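Local coordinates for uncharacterized protein (Aeromonas hydrophila J-1, PDB 6R1J) that forms one component of a tripartite alpha-pore forming toxin, present here as a soluble, all-helical, four-chain assembly, at residues 226-231 / 252-257. The protein carries 3 engineered substitutions. Sequence-based numbering, arbitrary orientation.
Sequences SLLGGD and TAALTE
Asp231 and Glu257 face each other across two nearly antiparallel helical segments, whose axes come within 8.6 Å at 165°. Asp231 points its carboxylate at the backbone of the other helix. Its OD2 lies 3.3 Å from Ala253 C, and its OD1 is 3.5 Å from Ala253 CB. These are packing contacts. OD2 is also near Ala254 N, but the angle is too poor for a hydrogen bond.

Glu257 bends at chi2 (-64°), which turns its carboxylate back along the first helix toward Leu227. There Leu227 CB is 3.8 Å from Glu257 CD, and the two side chains slant across one another. Before the bend, Glu257 CG lies 3.6 Å from Asp231 OD2. The acidic oxygens Asp231 OD2 and Glu257 OE2 are only 4.4 Å apart. Lys152 of a second subunit forms salt bridges to both, and its charge probably offsets their repulsion. Ala253 and Thr256 also pack on this lysine. Thr256 OG1 donates a hydrogen bond to Ala253 O, in the carbonyl plane and on a lone pair, within its own helix.

The other flank is mainly apolar. Leu228 has CG anti to its backbone N (chi1 171°), which brings its end nearer the second helix than its CB direction suggests. Leu228 CD1 rests against Ala254 O (3.5 Å) and Ala254 CB (3.7 Å).

The segments belong to helices 163-236 and 244-264, which form an antiparallel helical hairpin. Helix 28-70 packs beside it: Phe58 and Leu62 meet Leu228, while Leu66 meets Ala254. On the acidic side, Lys152 and Thr156 of the second subunit make the contact part of a subunit interface.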
loop_
_atom_site.group_PDB
_atom_site.type_symbol
_atom_site.label_atom_id
_atom_site.label_comp_id
_atom_site.label_asym_id
_atom_site.label_seq_id
_atom_site.Cartn_x
_atom_site.Cartn_y
_atom_site.Cartn_z
ATOM N N SER A 226 -33.011 19.537 -8.617
ATOM C CA SER A 226 -33.620 20.349 -7.536
ATOM C C SER A 226 -33.457 21.847 -7.845
ATOM O O SER A 226 -34.381 22.648 -7.608
ATOM C CB SER A 226 -33.067 19.969 -6.157
ATOM O OG SER A 226 -33.699 20.771 -5.188
ATOM N N LEU A 227 -32.303 22.282 -8.304
ATOM C CA LEU A 227 -32.112 23.706 -8.667
ATOM C C LEU A 227 -33.067 24.051 -9.830
ATOM O O LEU A 227 -33.685 25.127 -9.797
ATOM C CB LEU A 227 -30.650 23.938 -9.050
ATOM C CG LEU A 227 -29.588 23.741 -7.968
ATOM C CD1 LEU A 227 -28.191 23.892 -8.579
ATOM C CD2 LEU A 227 -29.790 24.723 -6.828
ATOM N N LEU A 228 -33.241 23.133 -10.788
ATOM C CA LEU A 228 -34.147 23.318 -11.954
ATOM C C LEU A 228 -35.574 23.535 -11.441
ATOM O O LEU A 228 -36.219 24.512 -11.885
ATOM C CB LEU A 228 -34.065 22.094 -12.857
ATOM C CG LEU A 228 -35.087 22.029 -13.995
ATOM C CD1 LEU A 228 -34.930 23.214 -14.940
ATOM C CD2 LEU A 228 -34.924 20.745 -14.764
ATOM N N GLY A 229 -36.027 22.689 -10.499
ATOM C CA GLY A 229 -37.326 22.798 -9.824
ATOM C C GLY A 229 -37.549 24.167 -9.222
ATOM O O GLY A 229 -38.669 24.708 -9.354
ATOM N N GLY A 230 -36.528 24.722 -8.578
ATOM C CA GLY A 230 -36.594 26.023 -7.894
ATOM C C GLY A 230 -36.749 27.162 -8.892
ATOM O O GLY A 230 -37.537 28.111 -8.653
ATOM N N ASP A 231 -36.003 27.110 -9.998
ATOM C CA ASP A 231 -36.151 28.107 -11.088
ATOM C C ASP A 231 -37.593 28.058 -11.609
ATOM O O ASP A 231 -38.228 29.115 -11.684
ATOM C CB ASP A 231 -35.111 27.844 -12.179
ATOM C CG ASP A 231 -33.707 28.230 -11.762
ATOM O OD1 ASP A 231 -33.593 29.165 -10.957
ATOM O OD2 ASP A 231 -32.734 27.653 -12.316
ATOM N N THR A 252 -34.451 31.381 -18.263
ATOM C CA THR A 252 -33.028 31.418 -18.669
ATOM C C THR A 252 -32.209 30.613 -17.634
ATOM O O THR A 252 -31.360 29.780 -18.057
ATOM C CB THR A 252 -32.561 32.858 -18.872
ATOM O OG1 THR A 252 -33.390 33.454 -19.880
ATOM C CG2 THR A 252 -31.107 32.930 -19.278
ATOM N N ALA A 253 -32.464 30.823 -16.325
ATOM C CA ALA A 253 -31.811 30.078 -15.226
ATOM C C ALA A 253 -32.145 28.604 -15.376
ATOM O O ALA A 253 -31.189 27.774 -15.315
ATOM C CB ALA A 253 -32.228 30.626 -13.857
ATOM N N ALA A 254 -33.422 28.247 -15.577
ATOM C CA ALA A 254 -33.833 26.836 -15.744
ATOM C C ALA A 254 -33.077 26.211 -16.928
ATOM O O ALA A 254 -32.676 25.014 -16.872
ATOM C CB ALA A 254 -35.282 26.726 -15.990
ATOM N N LEU A 255 -32.904 26.966 -18.020
ATOM C CA LEU A 255 -32.263 26.383 -19.219
ATOM C C LEU A 255 -30.793 26.059 -18.894
ATOM O O LEU A 255 -30.327 25.023 -19.373
ATOM C CB LEU A 255 -32.435 27.332 -20.414
ATOM C CG LEU A 255 -31.808 26.848 -21.726
ATOM C CD1 LEU A 255 -32.426 25.528 -22.176
ATOM C CD2 LEU A 255 -31.966 27.930 -22.799
ATOM N N THR A 256 -30.084 26.867 -18.113
ATOM C CA THR A 256 -28.693 26.543 -17.683
ATOM C C THR A 256 -28.686 25.207 -16.928
ATOM O O THR A 256 -27.735 24.403 -17.132
ATOM C CB THR A 256 -27.999 27.634 -16.848
ATOM O OG1 THR A 256 -28.544 27.720 -15.528
ATOM C CG2 THR A 256 -28.020 28.998 -17.511
ATOM N N GLU A 257 -29.708 24.931 -16.114
ATOM C CA GLU A 257 -29.732 23.695 -15.279
ATOM C C GLU A 257 -30.012 22.524 -16.206
ATOM O O GLU A 257 -29.350 21.479 -16.055
ATOM C CB GLU A 257 -30.736 23.811 -14.115
ATOM C CG GLU A 257 -30.450 24.988 -13.180
ATOM C CD GLU A 257 -29.125 24.920 -12.428
ATOM O OE1 GLU A 257 -28.457 23.882 -12.489
ATOM O OE2 GLU A 257 -28.731 25.923 -11.824
#